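Long-range contacts in tail spike protein (Acinetobacter phage vB_AbaP_AS12, PDB 6EU4), which is the tailspike of an Acinetobacter baumannii phage and probably recognises, and may cleave, surface polysaccharide of the host: residues A[322-327]-A[348-353]; A[337-342]-A[374-379]; A[380-385]-A[414-419]; A[448-453]-A[464-469]. One frame throughout, in Å; residues are numbered along the deposited sequence. Where two conformers were deposited one is given.

Contacts 1 to 3 join stacked coils of a parallel beta-helix, and contact 4 sets the turn 464-467 against strand 450-455; the centres of contacts 1 and 4 lie about 24 Å apart. Contact 1 meets contact 2 through phenylalanines, F350 CE2 lying 3.5 Å from F337 CZ, and contact 3 by a probable hydrogen bond from N349 N to T384 O (2.8 Å). Contacts 2 and 3, centres about 13 Å apart, share another, V414 N to S379 O (2.9 Å), and A340 CB and V375 CG1 pack on V381 CG2. Strand 414-417 pairs with strand 450-455 of contact 4, V417 N probably donating to D452 O (2.9 Å). Contacts 1, 3 and 4 touch the third subunit.

Contact 1 of 4, residues A[322-327]-A[348-353]; sequences VTMVTC and SNFNGQ
The carbonyl of C327 presses on one face of the F350 ring, with C327 O 3.3 Å above the ring plane and displaced toward the rim on the CD1 side. F350 holds CG anti to its own N (chi1 -155°), which swings the ring back toward 322-327, so that CE1 also meets CB of C327 at 3.6 Å. An unbranched, extended selenomethionine at M324 reaches the same ring obliquely, SE lying 4.3 Å from F350 CE1 in a Met-aromatic contact. A large apolar ring suits this buried place, where C327 and M324 touch it and F337 meets it edge-to-face. This is a corner of a parallel beta-helix, where two coils stack: T326 and N349 both take left-handed backbone angles, a conformation asparagine tolerates well. Their side chains lie side by side and point the same way, T326 CG2 being 3.8 Å from N349 ND2. The polar ends face the second subunit, where T326 OG1 bonds to T295 and N349 OD1 to N321. Leading into the corner, S348 N donates to M324 O (2.9 Å) and T326 N to S348 O; after it, N351 N donates to C327 O (3.0 Å). One water links C327 N to S348 O, and another joins C327 O to N349 O.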
loop_
_atom_site.group_PDB
_atom_site.type_symbol
_atom_site.label_atom_id
_atom_site.label_comp_id
_atom_site.label_asym_id
_atom_site.label_seq_id
_atom_site.Cartn_x
_atom_site.Cartn_y
_atom_site.Cartn_z
ATOM N N VAL A 322 -6.310 2.679 9.609
ATOM C CA VAL A 322 -6.848 2.246 8.324
ATOM C C VAL A 322 -5.941 2.763 7.221
ATOM O O VAL A 322 -5.518 3.924 7.250
ATOM C CB VAL A 322 -8.276 2.784 8.084
ATOM C CG1 VAL A 322 -8.794 2.400 6.702
ATOM C CG2 VAL A 322 -9.242 2.321 9.192
ATOM N N THR A 323 -5.671 1.909 6.234
ATOM C CA THR A 323 -4.980 2.299 5.011
ATOM C C THR A 323 -5.924 2.080 3.845
ATOM O O THR A 323 -6.495 0.987 3.715
ATOM C CB THR A 323 -3.710 1.474 4.765
ATOM O OG1 THR A 323 -2.784 1.627 5.845
ATOM C CG2 THR A 323 -3.017 1.924 3.489
HETATM N N MSE A 324 -6.074 3.106 3.001
HETATM C CA MSE A 324 -6.885 3.035 1.799
HETATM C C MSE A 324 -5.961 3.126 0.593
HETATM O O MSE A 324 -5.307 4.151 0.386
HETATM C CB MSE A 324 -7.921 4.166 1.758
HETATM C CG MSE A 324 -8.782 4.245 2.950
HETATM SE SE MSE A 324 -10.161 5.598 2.614
HETATM C CE MSE A 324 -10.875 5.630 4.411
ATOM N N VAL A 325 -5.892 2.059 -0.190
ATOM C CA VAL A 325 -4.960 1.945 -1.307
ATOM C C VAL A 325 -5.769 2.018 -2.600
ATOM O O VAL A 325 -6.528 1.095 -2.920
ATOM C CB VAL A 325 -4.152 0.642 -1.235
ATOM C CG1 VAL A 325 -3.051 0.649 -2.275
ATOM C CG2 VAL A 325 -3.572 0.462 0.143
ATOM N N THR A 326 -5.580 3.102 -3.344
ATOM C CA THR A 326 -6.238 3.357 -4.626
ATOM C C THR A 326 -7.758 3.155 -4.546
ATOM O O THR A 326 -8.364 2.531 -5.421
ATOM C CB THR A 326 -5.631 2.496 -5.750
ATOM O OG1 THR A 326 -4.378 1.919 -5.344
ATOM C CG2 THR A 326 -5.323 3.360 -6.967
ATOM N N CYS A 327 -8.379 3.719 -3.506
ATOM C CA CYS A 327 -9.829 3.695 -3.349
ATOM C C CYS A 327 -10.469 4.880 -4.069
ATOM O O CYS A 327 -9.800 5.835 -4.483
ATOM C CB CYS A 327 -10.203 3.665 -1.862
ATOM S SG CYS A 327 -9.694 2.063 -1.083
ATOM N N SER A 348 -3.963 6.686 0.144
ATOM C CA SER A 348 -2.922 6.683 -0.881
ATOM C C SER A 348 -3.555 6.544 -2.259
ATOM O O SER A 348 -4.276 5.575 -2.531
ATOM C CB SER A 348 -1.897 5.564 -0.644
ATOM O OG SER A 348 -2.406 4.288 -0.992
ATOM N N ASN A 349 -3.280 7.518 -3.128
ATOM C CA ASN A 349 -3.734 7.486 -4.521
ATOM C C ASN A 349 -5.250 7.323 -4.626
ATOM O O ASN A 349 -5.757 6.567 -5.449
ATOM C CB ASN A 349 -2.997 6.369 -5.263
ATOM C CG ASN A 349 -2.949 6.566 -6.755
ATOM O OD1 ASN A 349 -3.491 7.522 -7.292
ATOM N ND2 ASN A 349 -2.265 5.642 -7.445
ATOM N N PHE A 350 -5.977 8.075 -3.805
ATOM C CA PHE A 350 -7.432 8.145 -3.907
ATOM C C PHE A 350 -7.841 8.792 -5.226
ATOM O O PHE A 350 -7.088 9.543 -5.853
ATOM C CB PHE A 350 -8.021 8.936 -2.730
ATOM C CG PHE A 350 -9.448 8.588 -2.419
ATOM C CD1 PHE A 350 -9.738 7.500 -1.619
ATOM C CD2 PHE A 350 -10.504 9.342 -2.933
ATOM C CE1 PHE A 350 -11.038 7.139 -1.331
ATOM C CE2 PHE A 350 -11.820 8.992 -2.642
ATOM C CZ PHE A 350 -12.092 7.894 -1.850
ATOM N N ASN A 351 -9.060 8.471 -5.671
ATOM C CA ASN A 351 -9.622 9.141 -6.834
ATOM C C ASN A 351 -11.088 9.396 -6.478
ATOM O O ASN A 351 -11.930 8.486 -6.544
ATOM C CB ASN A 351 -9.425 8.306 -8.098
ATOM C CG ASN A 351 -9.894 9.000 -9.359
ATOM O OD1 ASN A 351 -10.733 9.903 -9.327
ATOM N ND2 ASN A 351 -9.376 8.545 -10.506
ATOM N N GLY A 352 -11.370 10.609 -6.015
ATOM C CA GLY A 352 -12.696 10.986 -5.547
ATOM C C GLY A 352 -13.321 11.999 -6.495
ATOM O O GLY A 352 -12.691 12.996 -6.863
ATOM N N GLN A 353 -14.568 11.731 -6.886
ATOM C CA GLN A 353 -15.224 12.487 -7.944
ATOM C C GLN A 353 -16.588 12.965 -7.487
ATOM O O GLN A 353 -17.289 12.260 -6.757
ATOM C CB GLN A 353 -15.368 11.627 -9.200
ATOM C CG GLN A 353 -14.024 11.056 -9.629
ATOM C CD GLN A 353 -14.099 10.215 -10.891
ATOM O OE1 GLN A 353 -15.150 10.137 -11.527
ATOM N NE2 GLN A 353 -12.976 9.594 -11.270
HETATM O O HOH W 1 -6.936 5.543 -1.641
HETATM O O HOH W 2 -8.034 5.571 -6.573
#

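Contact 2 of 4, residues A[337-342]-A[374-379]; sequences FLYAEG and CVVSNS
Y339 and C374 meet on one side of two neighbouring strands of a parallel beta-helix, C374 SG lying 3.8 Å from Y339 CD1 and approaching the ring obliquely. Further along, V376 crosses the tyrosine at about a right angle, its CG2 branch 3.8 Å from Y339 OH. That branch sits between the valine's own N and carbonyl carbon (chi1 -52° for CG1), close enough to touch CB of E341 as well. The tyrosine hydroxyl donates to E341 OE1 (2.7 Å), which lies in the ring plane at its edge but is met from above the carboxylate plane. A long, extended glutamate suits this place because it runs beside the ring and can fix the hydroxyl; a water donates to its other oxygen, OE2, at 2.6 Å. Beneath these side chains the backbone ladder alternates, with C374 N donating to L338 O, A340 N to C374 O and V376 N to A340 O. On the other side small A340 and V375 pack on V381. S379 OG is bonded to S343 N, and S377 N to E410. Where the strands end, G342 takes the positive phi that glycine allows, and V376 O accepts from both G342 N (3.2 Å) and S379 OG (2.8 Å).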
loop_
_atom_site.group_PDB
_atom_site.type_symbol
_atom_site.label_atom_id
_atom_site.label_comp_id
_atom_site.label_asym_id
_atom_site.label_seq_id
_atom_site.Cartn_x
_atom_site.Cartn_y
_atom_site.Cartn_z
ATOM N N PHE A 337 -15.867 14.504 4.300
ATOM C CA PHE A 337 -15.381 13.358 3.546
ATOM C C PHE A 337 -14.885 12.296 4.517
ATOM O O PHE A 337 -15.354 11.158 4.491
ATOM C CB PHE A 337 -14.284 13.805 2.577
ATOM C CG PHE A 337 -13.616 12.693 1.805
ATOM C CD1 PHE A 337 -14.097 12.302 0.562
ATOM C CD2 PHE A 337 -12.454 12.111 2.287
ATOM C CE1 PHE A 337 -13.461 11.315 -0.161
ATOM C CE2 PHE A 337 -11.812 11.116 1.593
ATOM C CZ PHE A 337 -12.303 10.720 0.349
ATOM N N LEU A 338 -13.990 12.686 5.422
ATOM C CA LEU A 338 -13.465 11.825 6.464
ATOM C C LEU A 338 -13.635 12.549 7.784
ATOM O O LEU A 338 -13.165 13.684 7.941
ATOM C CB LEU A 338 -11.997 11.499 6.239
ATOM C CG LEU A 338 -11.290 10.812 7.427
ATOM C CD1 LEU A 338 -11.905 9.459 7.733
ATOM C CD2 LEU A 338 -9.797 10.685 7.105
ATOM N N TYR A 339 -14.328 11.907 8.709
ATOM C CA TYR A 339 -14.279 12.261 10.118
ATOM C C TYR A 339 -13.346 11.268 10.808
ATOM O O TYR A 339 -13.624 10.069 10.824
ATOM C CB TYR A 339 -15.671 12.215 10.747
ATOM C CG TYR A 339 -15.635 12.506 12.220
ATOM C CD1 TYR A 339 -15.674 13.808 12.679
ATOM C CD2 TYR A 339 -15.538 11.479 13.157
ATOM C CE1 TYR A 339 -15.629 14.097 14.048
ATOM C CE2 TYR A 339 -15.499 11.753 14.518
ATOM C CZ TYR A 339 -15.529 13.064 14.952
ATOM O OH TYR A 339 -15.475 13.357 16.301
ATOM N N ALA A 340 -12.248 11.768 11.376
ATOM C CA ALA A 340 -11.243 10.934 12.035
ATOM C C ALA A 340 -11.076 11.435 13.459
ATOM O O ALA A 340 -10.726 12.603 13.675
ATOM C CB ALA A 340 -9.900 10.977 11.309
ATOM N N GLU A 341 -11.309 10.542 14.421
ATOM C CA GLU A 341 -11.214 10.846 15.842
ATOM C C GLU A 341 -10.360 9.754 16.476
ATOM O O GLU A 341 -10.727 8.578 16.432
ATOM C CB GLU A 341 -12.607 10.906 16.489
ATOM C CG GLU A 341 -12.572 11.146 17.985
ATOM C CD GLU A 341 -13.942 11.171 18.631
ATOM O OE1 GLU A 341 -14.970 11.242 17.916
ATOM O OE2 GLU A 341 -13.974 11.097 19.879
ATOM N N GLY A 342 -9.209 10.133 17.012
ATOM C CA GLY A 342 -8.287 9.155 17.558
ATOM C C GLY A 342 -7.837 8.088 16.581
ATOM O O GLY A 342 -7.548 6.959 17.004
ATOM N N CYS A 374 -12.021 16.251 8.797
ATOM C CA CYS A 374 -12.205 16.698 10.173
ATOM C C CYS A 374 -11.327 15.782 11.027
ATOM O O CYS A 374 -11.663 14.619 11.252
ATOM C CB CYS A 374 -13.675 16.631 10.561
ATOM S SG CYS A 374 -14.015 17.233 12.219
ATOM N N VAL A 375 -10.191 16.305 11.483
ATOM C CA VAL A 375 -9.077 15.504 11.994
ATOM C C VAL A 375 -8.885 15.893 13.452
ATOM O O VAL A 375 -8.246 16.914 13.749
ATOM C CB VAL A 375 -7.800 15.737 11.177
ATOM C CG1 VAL A 375 -6.688 14.798 11.613
ATOM C CG2 VAL A 375 -8.066 15.548 9.692
ATOM N N VAL A 376 -9.425 15.087 14.379
ATOM C CA VAL A 376 -9.554 15.491 15.768
ATOM C C VAL A 376 -9.037 14.411 16.726
ATOM O O VAL A 376 -8.937 13.231 16.387
ATOM C CB VAL A 376 -11.021 15.858 16.103
ATOM C CG1 VAL A 376 -11.556 16.864 15.097
ATOM C CG2 VAL A 376 -11.927 14.589 16.162
ATOM N N SER A 377 -8.702 14.852 17.944
ATOM C CA SER A 377 -8.372 13.968 19.073
ATOM C C SER A 377 -7.237 12.991 18.737
ATOM O O SER A 377 -7.414 11.768 18.690
ATOM C CB SER A 377 -9.617 13.198 19.521
ATOM O OG SER A 377 -10.614 14.087 19.981
ATOM N N ASN A 378 -6.047 13.549 18.530
ATOM C CA ASN A 378 -4.838 12.746 18.333
ATOM C C ASN A 378 -4.941 11.829 17.112
ATOM O O ASN A 378 -4.392 10.721 17.089
ATOM C CB ASN A 378 -4.512 11.934 19.579
ATOM C CG ASN A 378 -4.060 12.812 20.716
ATOM O OD1 ASN A 378 -3.123 13.600 20.563
ATOM N ND2 ASN A 378 -4.744 12.716 21.848
ATOM N N SER A 379 -5.584 12.316 16.068
ATOM C CA SER A 379 -5.602 11.597 14.803
ATOM C C SER A 379 -4.352 11.905 13.983
ATOM O O SER A 379 -3.633 12.879 14.218
ATOM C CB SER A 379 -6.848 11.956 13.995
ATOM O OG SER A 379 -8.001 11.342 14.528
HETATM O O HOH W 3 -12.083 11.956 21.443
#

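Contact 3 of 4, residues A[380-385]-A[414-419]; sequences KVKLTG and VFEVSP
V381, L383, F415 and V417 form the apolar centre of two stacked strands in the parallel beta-helix, facing its interior. The F415 ring takes V381 CG1 at its edge and in its plane, 3.9 Å from CD1, while L383 CD1 reaches CZ obliquely at 4.1 Å. L383 and V417 lie side by side, and L383 CD1 touches both the F415 ring and V417 CG2. Branched and aromatic residues suit this side, since V375 and A407 of adjoining strands pack on it. The backbone between is a regular parallel ladder, V381 N to V414 O, E416 N to V381 O, L383 N to E416 O and S418 N to L383 O.

On the opposite side V414 CG1 packs on K380 CB at 3.7 Å. The extended K382 carries its methylenes across E416, with CD 3.5 Å from OE1 although NZ stays 5.0 Å from that oxygen. E420 of the third subunit brings a like charge close to E416 OE2. K380 NZ leads away to a salt bridge with E344 and to E420 O of the third subunit. S418 OG, set between its own N and carbonyl carbon (chi1 75°) and also bonded to T421, accepts from G385 N, 2.8 Å away.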
loop_
_atom_site.group_PDB
_atom_site.type_symbol
_atom_site.label_atom_id
_atom_site.label_comp_id
_atom_site.label_asym_id
_atom_site.label_seq_id
_atom_site.Cartn_x
_atom_site.Cartn_y
_atom_site.Cartn_z
ATOM N N LYS A 380 -4.087 11.033 13.015
ATOM C CA LYS A 380 -3.035 11.245 12.027
ATOM C C LYS A 380 -3.653 10.902 10.691
ATOM O O LYS A 380 -4.041 9.751 10.480
ATOM C CB LYS A 380 -1.805 10.351 12.235
ATOM C CG LYS A 380 -1.553 9.821 13.589
ATOM C CD LYS A 380 -0.467 8.745 13.486
ATOM C CE LYS A 380 -0.246 8.022 14.759
ATOM N NZ LYS A 380 0.805 6.970 14.622
ATOM N N VAL A 381 -3.754 11.879 9.795
ATOM C CA VAL A 381 -4.352 11.660 8.486
ATOM C C VAL A 381 -3.355 12.141 7.448
ATOM O O VAL A 381 -2.874 13.278 7.534
ATOM C CB VAL A 381 -5.697 12.398 8.341
ATOM C CG1 VAL A 381 -6.191 12.390 6.918
ATOM C CG2 VAL A 381 -6.749 11.772 9.255
ATOM N N LYS A 382 -3.046 11.285 6.473
ATOM C CA LYS A 382 -2.103 11.642 5.418
ATOM C C LYS A 382 -2.720 11.379 4.058
ATOM O O LYS A 382 -3.259 10.293 3.818
ATOM C CB LYS A 382 -0.802 10.851 5.529
ATOM C CG LYS A 382 0.165 11.183 4.410
ATOM C CD LYS A 382 1.486 10.502 4.661
ATOM C CE LYS A 382 2.548 10.906 3.630
ATOM N NZ LYS A 382 3.770 10.036 3.726
ATOM N N LEU A 383 -2.600 12.363 3.164
ATOM C CA LEU A 383 -2.979 12.206 1.765
ATOM C C LEU A 383 -1.697 11.990 0.977
ATOM O O LEU A 383 -0.908 12.923 0.791
ATOM C CB LEU A 383 -3.746 13.421 1.255
ATOM C CG LEU A 383 -4.901 13.903 2.155
ATOM C CD1 LEU A 383 -5.652 15.022 1.495
ATOM C CD2 LEU A 383 -5.846 12.781 2.505
ATOM N N THR A 384 -1.473 10.747 0.571
ATOM C CA THR A 384 -0.319 10.355 -0.234
ATOM C C THR A 384 -0.779 10.365 -1.684
ATOM O O THR A 384 -1.407 9.418 -2.147
ATOM C CB THR A 384 0.184 8.977 0.183
ATOM O OG1 THR A 384 0.532 9.008 1.578
ATOM C CG2 THR A 384 1.404 8.575 -0.626
ATOM N N GLY A 385 -0.454 11.434 -2.393
ATOM C CA GLY A 385 -1.008 11.648 -3.713
ATOM C C GLY A 385 -2.522 11.695 -3.678
ATOM O O GLY A 385 -3.138 12.201 -2.733
ATOM N N VAL A 414 -2.457 15.418 13.594
ATOM C CA VAL A 414 -1.550 15.812 12.520
ATOM C C VAL A 414 -2.218 15.477 11.196
ATOM O O VAL A 414 -2.868 14.432 11.059
ATOM C CB VAL A 414 -0.168 15.148 12.655
ATOM C CG1 VAL A 414 -0.266 13.645 12.601
ATOM C CG2 VAL A 414 0.778 15.678 11.587
ATOM N N PHE A 415 -2.084 16.392 10.238
ATOM C CA PHE A 415 -2.665 16.288 8.906
ATOM C C PHE A 415 -1.559 16.562 7.898
ATOM O O PHE A 415 -0.872 17.584 7.998
ATOM C CB PHE A 415 -3.808 17.301 8.737
ATOM C CG PHE A 415 -4.478 17.279 7.388
ATOM C CD1 PHE A 415 -5.134 16.140 6.929
ATOM C CD2 PHE A 415 -4.500 18.419 6.598
ATOM C CE1 PHE A 415 -5.795 16.141 5.703
ATOM C CE2 PHE A 415 -5.147 18.418 5.372
ATOM C CZ PHE A 415 -5.788 17.279 4.919
ATOM N N GLU A 416 -1.392 15.663 6.932
ATOM C CA GLU A 416 -0.298 15.732 5.969
ATOM C C GLU A 416 -0.877 15.657 4.562
ATOM O O GLU A 416 -1.711 14.795 4.280
ATOM C CB GLU A 416 0.718 14.597 6.205
ATOM C CG GLU A 416 1.379 14.658 7.594
ATOM C CD GLU A 416 2.069 13.347 8.038
ATOM O OE1 GLU A 416 1.636 12.245 7.656
ATOM O OE2 GLU A 416 3.043 13.427 8.799
ATOM N N VAL A 417 -0.452 16.572 3.689
ATOM C CA VAL A 417 -0.871 16.602 2.286
ATOM C C VAL A 417 0.371 16.620 1.414
ATOM O O VAL A 417 1.147 17.581 1.460
ATOM C CB VAL A 417 -1.759 17.816 1.954
ATOM C CG1 VAL A 417 -2.201 17.778 0.472
ATOM C CG2 VAL A 417 -2.980 17.884 2.854
ATOM N N SER A 418 0.544 15.579 0.607
ATOM C CA SER A 418 1.707 15.469 -0.265
ATOM C C SER A 418 1.673 16.524 -1.372
ATOM O O SER A 418 0.610 17.039 -1.720
ATOM C CB SER A 418 1.759 14.072 -0.890
ATOM O OG SER A 418 0.777 13.949 -1.913
ATOM N N PRO A 419 2.836 16.833 -1.976
ATOM C CA PRO A 419 2.856 17.812 -3.077
ATOM C C PRO A 419 2.168 17.335 -4.343
ATOM O O PRO A 419 1.803 18.176 -5.172
ATOM C CB PRO A 419 4.360 18.047 -3.330
ATOM C CG PRO A 419 5.027 16.849 -2.815
ATOM C CD PRO A 419 4.188 16.390 -1.621
#

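Contact 4 of 4, residues A[448-453]-A[464-469]; sequences NASVDA and AKFSGL
The F466 ring is set against strand 450-453 with S450 at its edge, CB lying near the ring plane 4.0 Å from CE2. V451 O approaches obliquely, 3.5 Å from CD2, and D452 does likewise from further along the strand, its CB 3.4 Å from CZ. The aspartate crosses the phenylalanine at about a right angle, and its carboxylate plane stands 84° from the ring plane. With CG anti to the D452 nitrogen (chi1 -179°), the carboxylate extends past the ring, where OD2 lies 3.6 Å from CE1. Its charge is not left to the ring, for OD1 makes a salt bridge to R459 and OD2 a hydrogen bond to Q461. A flat aromatic residue suits this place because its rim can touch S450, V451 and D452 in turn.

Beside the ring, K465 N donates to S450 OG (3.1 Å) in a nearly straight bond, and S450 is short enough to meet the turn. K465 lays CB against that hydroxyl at 3.6 Å, then leads its chain off. A water bridges the same turn, donating to A449 O and accepting from A464 N at 2.9 Å.

The contact probably lies near the end of the beta-helix. S450 and D452 pair through their backbones with strand 414-417, whose V414 also touches S450, K465 and F466. Strand 458-462, between the two segments in the chain, pairs antiparallel with 450-455 as a hairpin. P419 of the third subunit packs on K465 and F466, and G468 and L469 enter parallel ladders with strands of both other subunits, so beta pairing continues across the interfaces.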
loop_
_atom_site.group_PDB
_atom_site.type_symbol
_atom_site.label_atom_id
_atom_site.label_comp_id
_atom_site.label_asym_id
_atom_site.label_seq_id
_atom_site.Cartn_x
_atom_site.Cartn_y
_atom_site.Cartn_z
ATOM N N ASN A 448 -2.644 23.440 19.252
ATOM C CA ASN A 448 -2.360 22.082 19.683
ATOM C C ASN A 448 -2.701 21.145 18.537
ATOM O O ASN A 448 -3.625 20.331 18.633
ATOM C CB ASN A 448 -3.157 21.734 20.937
ATOM C CG ASN A 448 -2.853 20.343 21.456
ATOM O OD1 ASN A 448 -1.758 19.823 21.263
ATOM N ND2 ASN A 448 -3.827 19.736 22.119
ATOM N N ALA A 449 -2.034 21.348 17.410
ATOM C CA ALA A 449 -2.144 20.442 16.278
ATOM C C ALA A 449 -0.910 20.651 15.420
ATOM O O ALA A 449 -0.156 21.612 15.599
ATOM C CB ALA A 449 -3.416 20.705 15.466
ATOM N N SER A 450 -0.710 19.729 14.486
ATOM C CA SER A 450 0.411 19.776 13.566
ATOM C C SER A 450 -0.073 19.582 12.136
ATOM O O SER A 450 -1.016 18.832 11.880
ATOM C CB SER A 450 1.447 18.699 13.896
ATOM O OG SER A 450 2.037 18.945 15.191
ATOM N N VAL A 451 0.617 20.249 11.210
ATOM C CA VAL A 451 0.333 20.124 9.786
ATOM C C VAL A 451 1.639 20.045 9.011
ATOM O O VAL A 451 2.654 20.639 9.387
ATOM C CB VAL A 451 -0.521 21.291 9.245
ATOM C CG1 VAL A 451 -1.907 21.308 9.902
ATOM C CG2 VAL A 451 0.177 22.623 9.462
ATOM N N ASP A 452 1.591 19.303 7.900
ATOM C CA ASP A 452 2.687 19.243 6.925
ATOM C C ASP A 452 1.970 19.122 5.593
ATOM O O ASP A 452 1.631 18.021 5.162
ATOM C CB ASP A 452 3.645 18.091 7.181
ATOM C CG ASP A 452 4.791 18.046 6.191
ATOM O OD1 ASP A 452 4.766 18.812 5.211
ATOM O OD2 ASP A 452 5.711 17.221 6.391
ATOM N N ALA A 453 1.680 20.268 4.975
ATOM C CA ALA A 453 0.725 20.297 3.882
ATOM C C ALA A 453 1.173 21.261 2.799
ATOM O O ALA A 453 1.462 22.436 3.069
ATOM C CB ALA A 453 -0.671 20.704 4.359
ATOM N N ALA A 464 3.896 20.748 17.100
ATOM C CA ALA A 464 4.900 20.074 17.925
ATOM C C ALA A 464 5.581 18.908 17.208
ATOM O O ALA A 464 6.702 18.537 17.582
ATOM C CB ALA A 464 4.271 19.573 19.219
ATOM N N LYS A 465 4.937 18.305 16.220
ATOM C CA LYS A 465 5.573 17.213 15.491
ATOM C C LYS A 465 6.611 17.714 14.497
ATOM O O LYS A 465 7.363 16.904 13.940
ATOM C CB LYS A 465 4.511 16.386 14.783
ATOM C CG LYS A 465 3.594 15.656 15.781
ATOM C CD LYS A 465 2.757 14.613 15.141
ATOM C CE LYS A 465 1.852 13.951 16.192
ATOM N NZ LYS A 465 2.638 13.266 17.266
ATOM N N PHE A 466 6.685 19.029 14.280
ATOM C CA PHE A 466 7.589 19.629 13.305
ATOM C C PHE A 466 8.326 20.770 13.992
ATOM O O PHE A 466 8.157 21.955 13.671
ATOM C CB PHE A 466 6.825 20.097 12.080
ATOM C CG PHE A 466 6.070 19.004 11.406
ATOM C CD1 PHE A 466 6.733 18.095 10.596
ATOM C CD2 PHE A 466 4.717 18.849 11.592
ATOM C CE1 PHE A 466 6.058 17.088 9.983
ATOM C CE2 PHE A 466 4.043 17.826 10.983
ATOM C CZ PHE A 466 4.717 16.939 10.186
ATOM N N SER A 467 9.156 20.413 14.965
ATOM C CA SER A 467 9.872 21.397 15.767
ATOM C C SER A 467 11.179 21.834 15.128
ATOM O O SER A 467 11.596 22.984 15.297
ATOM C CB SER A 467 10.174 20.825 17.153
ATOM O OG SER A 467 10.998 21.707 17.897
ATOM N N GLY A 468 11.843 20.936 14.413
ATOM C CA GLY A 468 13.137 21.291 13.856
ATOM C C GLY A 468 13.566 20.305 12.794
ATOM O O GLY A 468 12.971 19.238 12.616
ATOM N N LEU A 469 14.618 20.709 12.082
ATOM C CA LEU A 469 15.250 19.931 11.019
ATOM C C LEU A 469 16.752 20.074 11.197
ATOM O O LEU A 469 17.272 21.193 11.159
ATOM C CB LEU A 469 14.836 20.438 9.637
ATOM C CG LEU A 469 15.566 19.824 8.446
ATOM C CD1 LEU A 469 15.518 18.307 8.454
ATOM C CD2 LEU A 469 14.933 20.363 7.161
HETATM O O HOH W 4 1.328 21.388 18.239
#